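Local coordinates for SmhB (Serratia marcescens, PDB 6ZZ5), which serves as the B component of the tripartite alpha-pore-forming toxin Smh, captured here as a soluble protein, and probably takes part in assembling a membrane pore, at residues 22-27 with 216-221; 101-106 with 294-299; 192-197 with 336-341. All blocks are in the same frame, centred on the assembly; numbering follows the deposited sequence. Where two conformers were deposited one is given.

Contact 1. Residues 22-27 with 216-221; sequences IQTYCN and IAMMTA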
loop_
_atom_site.group_PDB
_atom_site.type_symbol
_atom_site.label_atom_id
_atom_site.label_comp_id
_atom_site.label_asym_id
_atom_site.label_seq_id
_atom_site.Cartn_x
_atom_site.Cartn_y
_atom_site.Cartn_z
ATOM N N ILE A 22 -0.429 2.304 1.251
ATOM C CA ILE A 22 0.489 2.281 2.422
ATOM C C ILE A 22 1.442 3.487 2.370
ATOM O O ILE A 22 1.690 4.090 3.429
ATOM C CB ILE A 22 1.202 0.916 2.616
ATOM C CG1 ILE A 22 2.070 0.954 3.883
ATOM C CG2 ILE A 22 2.021 0.468 1.411
ATOM C CD1 ILE A 22 2.570 -0.414 4.327
ATOM N N GLN A 23 1.893 3.932 1.193
ATOM C CA GLN A 23 2.777 5.125 1.131
ATOM C C GLN A 23 2.054 6.361 1.738
ATOM O O GLN A 23 2.619 7.060 2.626
ATOM C CB GLN A 23 3.151 5.444 -0.318
ATOM C CG GLN A 23 3.920 6.722 -0.447
ATOM C CD GLN A 23 4.334 6.938 -1.883
ATOM O OE1 GLN A 23 3.498 7.087 -2.739
ATOM N NE2 GLN A 23 5.615 7.014 -2.127
ATOM N N THR A 24 0.822 6.605 1.326
ATOM C CA THR A 24 0.024 7.739 1.866
ATOM C C THR A 24 -0.181 7.562 3.373
ATOM O O THR A 24 -0.058 8.542 4.111
ATOM C CB THR A 24 -1.325 7.848 1.160
ATOM O OG1 THR A 24 -1.035 7.974 -0.234
ATOM C CG2 THR A 24 -2.118 9.050 1.610
ATOM N N TYR A 25 -0.536 6.355 3.803
ATOM C CA TYR A 25 -0.700 6.061 5.235
ATOM C C TYR A 25 0.560 6.438 5.996
ATOM O O TYR A 25 0.459 7.082 7.073
ATOM C CB TYR A 25 -1.133 4.611 5.464
ATOM C CG TYR A 25 -1.895 4.427 6.752
ATOM C CD1 TYR A 25 -1.246 4.479 7.970
ATOM C CD2 TYR A 25 -3.258 4.178 6.745
ATOM C CE1 TYR A 25 -1.944 4.377 9.166
ATOM C CE2 TYR A 25 -3.980 4.064 7.929
ATOM C CZ TYR A 25 -3.314 4.146 9.133
ATOM O OH TYR A 25 -4.070 4.016 10.246
ATOM N N CYS A 26 1.719 5.999 5.498
ATOM C CA CYS A 26 3.044 6.282 6.116
ATOM C C CYS A 26 3.265 7.802 6.199
ATOM O O CYS A 26 3.819 8.274 7.211
ATOM C CB CYS A 26 4.192 5.607 5.353
ATOM S SG CYS A 26 4.208 3.823 5.629
ATOM N N ASN A 27 2.930 8.543 5.149
ATOM C CA ASN A 27 3.077 10.029 5.155
ATOM C C ASN A 27 2.220 10.622 6.289
ATOM O O ASN A 27 2.657 11.622 6.961
ATOM C CB ASN A 27 2.712 10.638 3.788
ATOM C CG ASN A 27 3.714 10.320 2.715
ATOM O OD1 ASN A 27 4.868 10.165 3.025
ATOM N ND2 ASN A 27 3.280 10.325 1.470
ATOM N N ILE A 216 -6.316 9.956 6.062
ATOM C CA ILE A 216 -5.912 10.041 4.636
ATOM C C ILE A 216 -7.122 10.044 3.724
ATOM O O ILE A 216 -8.122 9.357 3.994
ATOM C CB ILE A 216 -4.929 8.923 4.241
ATOM C CG1 ILE A 216 -5.513 7.519 4.380
ATOM C CG2 ILE A 216 -3.655 9.086 5.047
ATOM C CD1 ILE A 216 -4.702 6.471 3.705
ATOM N N ALA A 217 -6.962 10.761 2.636
ATOM C CA ALA A 217 -7.863 10.701 1.472
ATOM C C ALA A 217 -7.007 10.393 0.241
ATOM O O ALA A 217 -5.877 10.957 0.084
ATOM C CB ALA A 217 -8.615 11.982 1.316
ATOM N N MET A 218 -7.523 9.484 -0.567
ATOM C CA MET A 218 -6.970 9.233 -1.902
ATOM C C MET A 218 -8.134 9.303 -2.898
ATOM O O MET A 218 -9.205 8.675 -2.716
ATOM C CB MET A 218 -6.251 7.886 -1.937
ATOM C CG MET A 218 -5.218 7.702 -0.795
ATOM S SD MET A 218 -4.209 6.244 -0.987
ATOM C CE MET A 218 -3.182 6.637 -2.389
ATOM N N MET A 219 -7.886 10.029 -3.954
ATOM C CA MET A 219 -8.869 10.285 -5.002
ATOM C C MET A 219 -8.153 10.160 -6.327
ATOM O O MET A 219 -6.947 9.995 -6.323
ATOM C CB MET A 219 -9.459 11.682 -4.772
ATOM C CG MET A 219 -10.326 11.693 -3.542
ATOM S SD MET A 219 -10.444 13.297 -2.833
ATOM C CE MET A 219 -8.748 13.522 -2.271
ATOM N N THR A 220 -8.892 10.194 -7.420
ATOM C CA THR A 220 -8.358 10.129 -8.798
ATOM C C THR A 220 -8.535 11.496 -9.468
ATOM O O THR A 220 -9.439 12.276 -9.103
ATOM C CB THR A 220 -9.052 9.019 -9.604
ATOM O OG1 THR A 220 -10.451 9.276 -9.574
ATOM C CG2 THR A 220 -8.727 7.651 -9.064
ATOM N N ALA A 221 -7.633 11.812 -10.387
ATOM C CA ALA A 221 -7.738 12.978 -11.271
ATOM C C ALA A 221 -7.724 12.364 -12.666
ATOM O O ALA A 221 -6.883 11.441 -12.876
ATOM C CB ALA A 221 -6.571 13.931 -11.034
#
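T24 meets I216 and M218 where helix 4-30 lies against one face of a small, mixed beta sheet. Strand 216-221 is paired antiparallel with strand 191-196, and this apolar two-stranded element is consistent with the beta-tongue of ClyA-like toxins. The helix and strand segments run roughly antiparallel, at 147°, with their axes 8.9 Å apart.

The two branches of T24 divide the strand between them. Its methyl CG2 lies 3.8 Å from CG2 of I216. OG1 of T24 is 3.3 Å from the terminal methyl CE of M218, a close approach, and SD of M218 lies 3.9 Å from CB of T24. An otherwise extended chain brings SD to the helix, and the turn at the last torsion (chi3 70°) sets only the methyl CE alongside the hydroxyl as the two side chains pass in opposite directions. One residue along, Y25 adds a looser contact: CD1 of I216 comes within 4.1 Å of ring atom CD2 of Y25, the two side chains crossing at about a right angle.

Alternation along the strand explains the pattern, since I216 and M218 point toward the helix while A217 points away. Helix 156-184 supplies further packing to the strand, with I177 touching both I216 and M218. On the other partner, OG1 of T24 is hydrogen-bonded to the carbonyl oxygen of L20, one helical turn back, so the hydroxyl is satisfied although its neighbours across the contact are a methyl and a sulfur. The tyrosine is fixed at its far end, where OH of Y25 hydrogen-bonds to O of G263.

Contact 2. Residues 101-106 with 294-299; sequences QWLSAL and TLNANL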
loop_
_atom_site.group_PDB
_atom_site.type_symbol
_atom_site.label_atom_id
_atom_site.label_comp_id
_atom_site.label_asym_id
_atom_site.label_seq_id
_atom_site.Cartn_x
_atom_site.Cartn_y
_atom_site.Cartn_z
ATOM N N GLN A 101 20.510 -22.708 -29.610
ATOM C CA GLN A 101 20.193 -21.290 -29.274
ATOM C C GLN A 101 18.959 -21.219 -28.388
ATOM O O GLN A 101 18.980 -20.454 -27.394
ATOM C CB GLN A 101 20.021 -20.517 -30.569
ATOM C CG GLN A 101 21.349 -20.295 -31.273
ATOM C CD GLN A 101 21.219 -19.467 -32.506
ATOM O OE1 GLN A 101 20.551 -19.854 -33.453
ATOM N NE2 GLN A 101 21.943 -18.348 -32.526
ATOM N N TRP A 102 17.940 -22.035 -28.670
ATOM C CA TRP A 102 16.717 -22.068 -27.827
ATOM C C TRP A 102 17.055 -22.566 -26.418
ATOM O O TRP A 102 16.534 -21.968 -25.450
ATOM C CB TRP A 102 15.625 -22.919 -28.458
ATOM C CG TRP A 102 14.806 -22.192 -29.449
ATOM C CD1 TRP A 102 14.791 -22.391 -30.799
ATOM C CD2 TRP A 102 13.793 -21.226 -29.158
ATOM N NE1 TRP A 102 13.874 -21.565 -31.361
ATOM C CE2 TRP A 102 13.241 -20.855 -30.394
ATOM C CE3 TRP A 102 13.316 -20.639 -27.998
ATOM C CZ2 TRP A 102 12.237 -19.915 -30.504
ATOM C CZ3 TRP A 102 12.295 -19.717 -28.098
ATOM C CH2 TRP A 102 11.752 -19.384 -29.341
ATOM N N LEU A 103 17.910 -23.583 -26.283
ATOM C CA LEU A 103 18.339 -24.074 -24.954
ATOM C C LEU A 103 19.078 -22.930 -24.230
ATOM O O LEU A 103 18.846 -22.746 -23.035
ATOM C CB LEU A 103 19.266 -25.294 -25.080
ATOM C CG LEU A 103 18.570 -26.589 -25.510
ATOM C CD1 LEU A 103 19.614 -27.614 -25.963
ATOM C CD2 LEU A 103 17.684 -27.151 -24.379
ATOM N N SER A 104 19.993 -22.220 -24.898
ATOM C CA SER A 104 20.724 -21.125 -24.206
ATOM C C SER A 104 19.717 -20.040 -23.797
ATOM O O SER A 104 19.782 -19.558 -22.648
ATOM C CB SER A 104 21.830 -20.570 -25.065
ATOM O OG SER A 104 22.759 -21.589 -25.359
ATOM N N ALA A 105 18.826 -19.664 -24.705
ATOM C CA ALA A 105 17.802 -18.621 -24.467
ATOM C C ALA A 105 16.994 -19.008 -23.230
ATOM O O ALA A 105 16.832 -18.127 -22.317
ATOM C CB ALA A 105 16.917 -18.399 -25.670
ATOM N N LEU A 106 16.436 -20.218 -23.192
ATOM C CA LEU A 106 15.605 -20.602 -22.020
ATOM C C LEU A 106 16.448 -20.568 -20.736
ATOM O O LEU A 106 15.913 -20.108 -19.710
ATOM C CB LEU A 106 14.968 -21.961 -22.241
ATOM C CG LEU A 106 13.970 -21.953 -23.388
ATOM C CD1 LEU A 106 13.631 -23.364 -23.792
ATOM C CD2 LEU A 106 12.720 -21.168 -23.025
ATOM N N THR A 294 10.762 -25.560 -16.853
ATOM C CA THR A 294 10.110 -26.747 -17.453
ATOM C C THR A 294 10.337 -26.785 -18.971
ATOM O O THR A 294 10.652 -27.896 -19.504
ATOM C CB THR A 294 8.642 -26.843 -17.044
ATOM O OG1 THR A 294 8.677 -26.817 -15.623
ATOM C CG2 THR A 294 8.012 -28.155 -17.458
ATOM N N LEU A 295 10.180 -25.664 -19.651
ATOM C CA LEU A 295 10.438 -25.583 -21.103
ATOM C C LEU A 295 11.871 -26.026 -21.390
ATOM O O LEU A 295 12.093 -26.822 -22.345
ATOM C CB LEU A 295 10.165 -24.168 -21.608
ATOM C CG LEU A 295 8.696 -23.720 -21.537
ATOM C CD1 LEU A 295 8.595 -22.238 -21.817
ATOM C CD2 LEU A 295 7.791 -24.485 -22.501
ATOM N N ASN A 296 12.831 -25.496 -20.633
ATOM C CA ASN A 296 14.288 -25.756 -20.803
ATOM C C ASN A 296 14.569 -27.258 -20.657
ATOM O O ASN A 296 15.165 -27.834 -21.538
ATOM C CB ASN A 296 15.105 -24.923 -19.798
ATOM C CG ASN A 296 16.573 -24.910 -20.181
ATOM O OD1 ASN A 296 16.954 -25.462 -21.199
ATOM N ND2 ASN A 296 17.373 -24.157 -19.470
ATOM N N ALA A 297 14.091 -27.880 -19.578
ATOM C CA ALA A 297 14.223 -29.331 -19.310
ATOM C C ALA A 297 13.537 -30.139 -20.422
ATOM O O ALA A 297 14.145 -31.115 -20.947
ATOM C CB ALA A 297 13.676 -29.674 -17.906
ATOM N N ASN A 298 12.363 -29.709 -20.854
ATOM C CA ASN A 298 11.535 -30.459 -21.828
ATOM C C ASN A 298 12.187 -30.412 -23.214
ATOM O O ASN A 298 12.173 -31.408 -23.965
ATOM C CB ASN A 298 10.084 -29.973 -21.795
ATOM C CG ASN A 298 9.309 -30.623 -20.661
ATOM O OD1 ASN A 298 9.777 -31.585 -20.086
ATOM N ND2 ASN A 298 8.172 -30.067 -20.284
ATOM N N LEU A 299 12.797 -29.300 -23.556
ATOM C CA LEU A 299 13.501 -29.203 -24.844
ATOM C C LEU A 299 14.755 -30.085 -24.805
ATOM O O LEU A 299 14.979 -30.862 -25.757
ATOM C CB LEU A 299 13.841 -27.746 -25.113
ATOM C CG LEU A 299 14.548 -27.520 -26.446
ATOM C CD1 LEU A 299 13.697 -27.951 -27.628
ATOM C CD2 LEU A 299 14.935 -26.062 -26.570
#
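L299 projects from helix 252-300 into the side of helix 99-151, its methyl CD2 meeting W102, L103 and L106 together. This is antiparallel helix-to-helix packing within the long helical bundle of the toxin, near the start of one helix and the end of the other. The segments are inclined at 154° with axes 9.3 Å apart.

The buried part centres on that methyl of L299, which lies 3.7 Å from CB of W102 and 3.7 Å from CD2 of L103, with CD1 of L106 at 4.1 Å. Extending CG of L299 opposite to its backbone N (chi1 -179°) carries the methyl across to the other helix. The same CD1 of L106 also touches L295 on its other flank, 4.2 Å from CB of L295. Helix 306-319 closes this side, with L309 against L299 and L312 against L295, while I89 of helix 44-92 packs on W102.

W102, L106, L295 and L299 are buried, whereas the flank of N296 and L103 is partly exposed. These two side chains cross at about a right angle, with OD1 of N296 3.7 Å from CD2 of L103. No hydrogen bond joins the two segments, yet both the amide and CB of N296 touch the other helix, its CB packing 3.8 Å from CB of L106. A polar tie between the same two helices lies just beyond, where NZ of K99 donates to the carbonyl oxygen of L299.

Contact 3. Residues 192-197 with 336-341; sequences IVTAIG and AGVVVR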
loop_
_atom_site.group_PDB
_atom_site.type_symbol
_atom_site.label_atom_id
_atom_site.label_comp_id
_atom_site.label_asym_id
_atom_site.label_seq_id
_atom_site.Cartn_x
_atom_site.Cartn_y
_atom_site.Cartn_z
ATOM N N ILE A 192 -3.203 9.987 -9.102
ATOM C CA ILE A 192 -3.727 9.733 -7.752
ATOM C C ILE A 192 -3.500 11.020 -6.946
ATOM O O ILE A 192 -2.406 11.546 -6.984
ATOM C CB ILE A 192 -3.055 8.490 -7.177
ATOM C CG1 ILE A 192 -3.344 7.283 -8.079
ATOM C CG2 ILE A 192 -3.481 8.252 -5.732
ATOM C CD1 ILE A 192 -4.771 6.908 -8.100
ATOM N N VAL A 193 -4.530 11.526 -6.294
ATOM C CA VAL A 193 -4.463 12.772 -5.484
ATOM C C VAL A 193 -4.621 12.374 -4.018
ATOM O O VAL A 193 -5.602 11.585 -3.725
ATOM C CB VAL A 193 -5.592 13.734 -5.878
ATOM C CG1 VAL A 193 -5.518 14.997 -5.038
ATOM C CG2 VAL A 193 -5.531 14.068 -7.359
ATOM N N THR A 194 -3.825 12.960 -3.135
ATOM C CA THR A 194 -3.778 12.544 -1.713
ATOM C C THR A 194 -3.824 13.779 -0.838
ATOM O O THR A 194 -3.469 14.903 -1.278
ATOM C CB THR A 194 -2.564 11.655 -1.369
ATOM O OG1 THR A 194 -1.347 12.392 -1.474
ATOM C CG2 THR A 194 -2.450 10.477 -2.287
ATOM N N ALA A 195 -4.343 13.557 0.368
ATOM C CA ALA A 195 -4.466 14.589 1.383
ATOM C C ALA A 195 -4.462 13.917 2.735
ATOM O O ALA A 195 -4.900 12.734 2.837
ATOM C CB ALA A 195 -5.716 15.395 1.158
ATOM N N ILE A 196 -3.825 14.593 3.670
ATOM C CA ILE A 196 -3.715 14.123 5.076
ATOM C C ILE A 196 -4.388 15.129 5.995
ATOM O O ILE A 196 -4.156 16.327 5.843
ATOM C CB ILE A 196 -2.216 13.925 5.369
ATOM C CG1 ILE A 196 -1.705 12.700 4.597
ATOM C CG2 ILE A 196 -1.988 13.778 6.872
ATOM C CD1 ILE A 196 -0.217 12.708 4.361
ATOM N N GLY A 197 -5.194 14.669 6.952
ATOM C CA GLY A 197 -5.840 15.600 7.882
ATOM C C GLY A 197 -6.362 14.871 9.108
ATOM O O GLY A 197 -6.302 13.643 9.159
ATOM N N ALA A 336 5.155 7.777 -9.799
ATOM C CA ALA A 336 6.010 8.975 -9.747
ATOM C C ALA A 336 5.151 10.246 -9.692
ATOM O O ALA A 336 5.661 11.272 -9.343
ATOM C CB ALA A 336 6.969 8.982 -10.919
ATOM N N GLY A 337 3.873 10.196 -10.019
ATOM C CA GLY A 337 3.089 11.416 -10.332
ATOM C C GLY A 337 2.024 11.688 -9.277
ATOM O O GLY A 337 1.135 12.510 -9.534
ATOM N N VAL A 338 2.082 11.016 -8.123
ATOM C CA VAL A 338 1.094 11.258 -7.019
ATOM C C VAL A 338 1.020 12.746 -6.693
ATOM O O VAL A 338 2.053 13.377 -6.554
ATOM C CB VAL A 338 1.372 10.408 -5.777
ATOM C CG1 VAL A 338 0.373 10.755 -4.673
ATOM C CG2 VAL A 338 1.324 8.930 -6.116
ATOM N N VAL A 339 -0.192 13.285 -6.603
ATOM C CA VAL A 339 -0.490 14.716 -6.293
ATOM C C VAL A 339 -0.833 14.841 -4.825
ATOM O O VAL A 339 -1.593 13.999 -4.320
ATOM C CB VAL A 339 -1.638 15.196 -7.192
ATOM C CG1 VAL A 339 -2.151 16.584 -6.831
ATOM C CG2 VAL A 339 -1.183 15.126 -8.650
ATOM N N VAL A 340 -0.160 15.744 -4.130
ATOM C CA VAL A 340 -0.432 16.016 -2.687
ATOM C C VAL A 340 -1.138 17.358 -2.587
ATOM O O VAL A 340 -0.637 18.328 -3.151
ATOM C CB VAL A 340 0.845 15.948 -1.834
ATOM C CG1 VAL A 340 0.577 16.244 -0.379
ATOM C CG2 VAL A 340 1.482 14.596 -1.953
ATOM N N ARG A 341 -2.312 17.374 -1.995
ATOM C CA ARG A 341 -2.964 18.633 -1.569
ATOM C C ARG A 341 -2.754 18.870 -0.062
ATOM O O ARG A 341 -2.953 17.976 0.718
ATOM C CB ARG A 341 -4.441 18.633 -1.940
ATOM C CG ARG A 341 -4.653 18.420 -3.426
ATOM C CD ARG A 341 -5.785 19.248 -3.882
ATOM N NE ARG A 341 -5.972 19.118 -5.304
ATOM C CZ ARG A 341 -7.106 19.430 -5.905
ATOM N NH1 ARG A 341 -8.165 19.805 -5.201
ATOM N NH2 ARG A 341 -7.191 19.321 -7.213
HETATM O O HOH W 1 -1.984 16.484 2.613
#
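A parallel beta pairing joins V193 and T194 of strand 191-196 to V339 and V340 of the short strand 339-340, which forms one margin of the mixed sheet within this chain. Strand 339-340 follows helix 321-336 almost at once, G337 being the first residue to leave helical geometry.

The pairing rests on main-chain bonds. N of V339 donates to O of I192 (2.8 Å). O of V339 in turn accepts from N of T194 at 2.7 Å, in a less straight bond. N of R341 then reaches O of T194 at 2.8 Å. Beyond this point a water prolongs the ladder, accepting from N of I196 (2.8 Å) and donating to O of R341 (2.6 Å).

Side chains line both faces. On one, V193 and V339 lie side by side, and the aliphatic CG of R341 sits 3.9 Å from CG1 of V193; helix 349-359 packs at the A195-R341 end of this face through F352, which touches both residues. On the other, CG2 of T194 meets CG1 of V338 at 3.7 Å, and CG2 of V340 lies 3.6 Å from OG1 of T194. Helix 4-30 packs here, with T24 on T194 and L20 on V338.

The chemistry implies that the backbone sets the register: V339 is held through both its N and its O. The side chains of V193 and T194 are buried, while V339, V340 and R341 leave the outer margin partly open to solvent.

Contacts 1 and 3 form one neighbourhood, their centres about 6 Å apart, whereas contact 2 lies at the far end of the elongated molecule, its centre about 44 Å from that of contact 1 and 46 Å from that of contact 3. Strand 191-196 lies between strands 216-221 and 339-340, and so links contacts 1 and 3: N of A217 probably hydrogen-bonds to O of A195 (2.9 Å). Segments follow in the order 22-27, 101-106, 192-197, 216-221, 294-299 and 336-341, so all three contacts interlace along the chain. Helix 252-300 runs from contact 2 at one end of the bundle to the middle of the molecule, touching Y25 of contact 1.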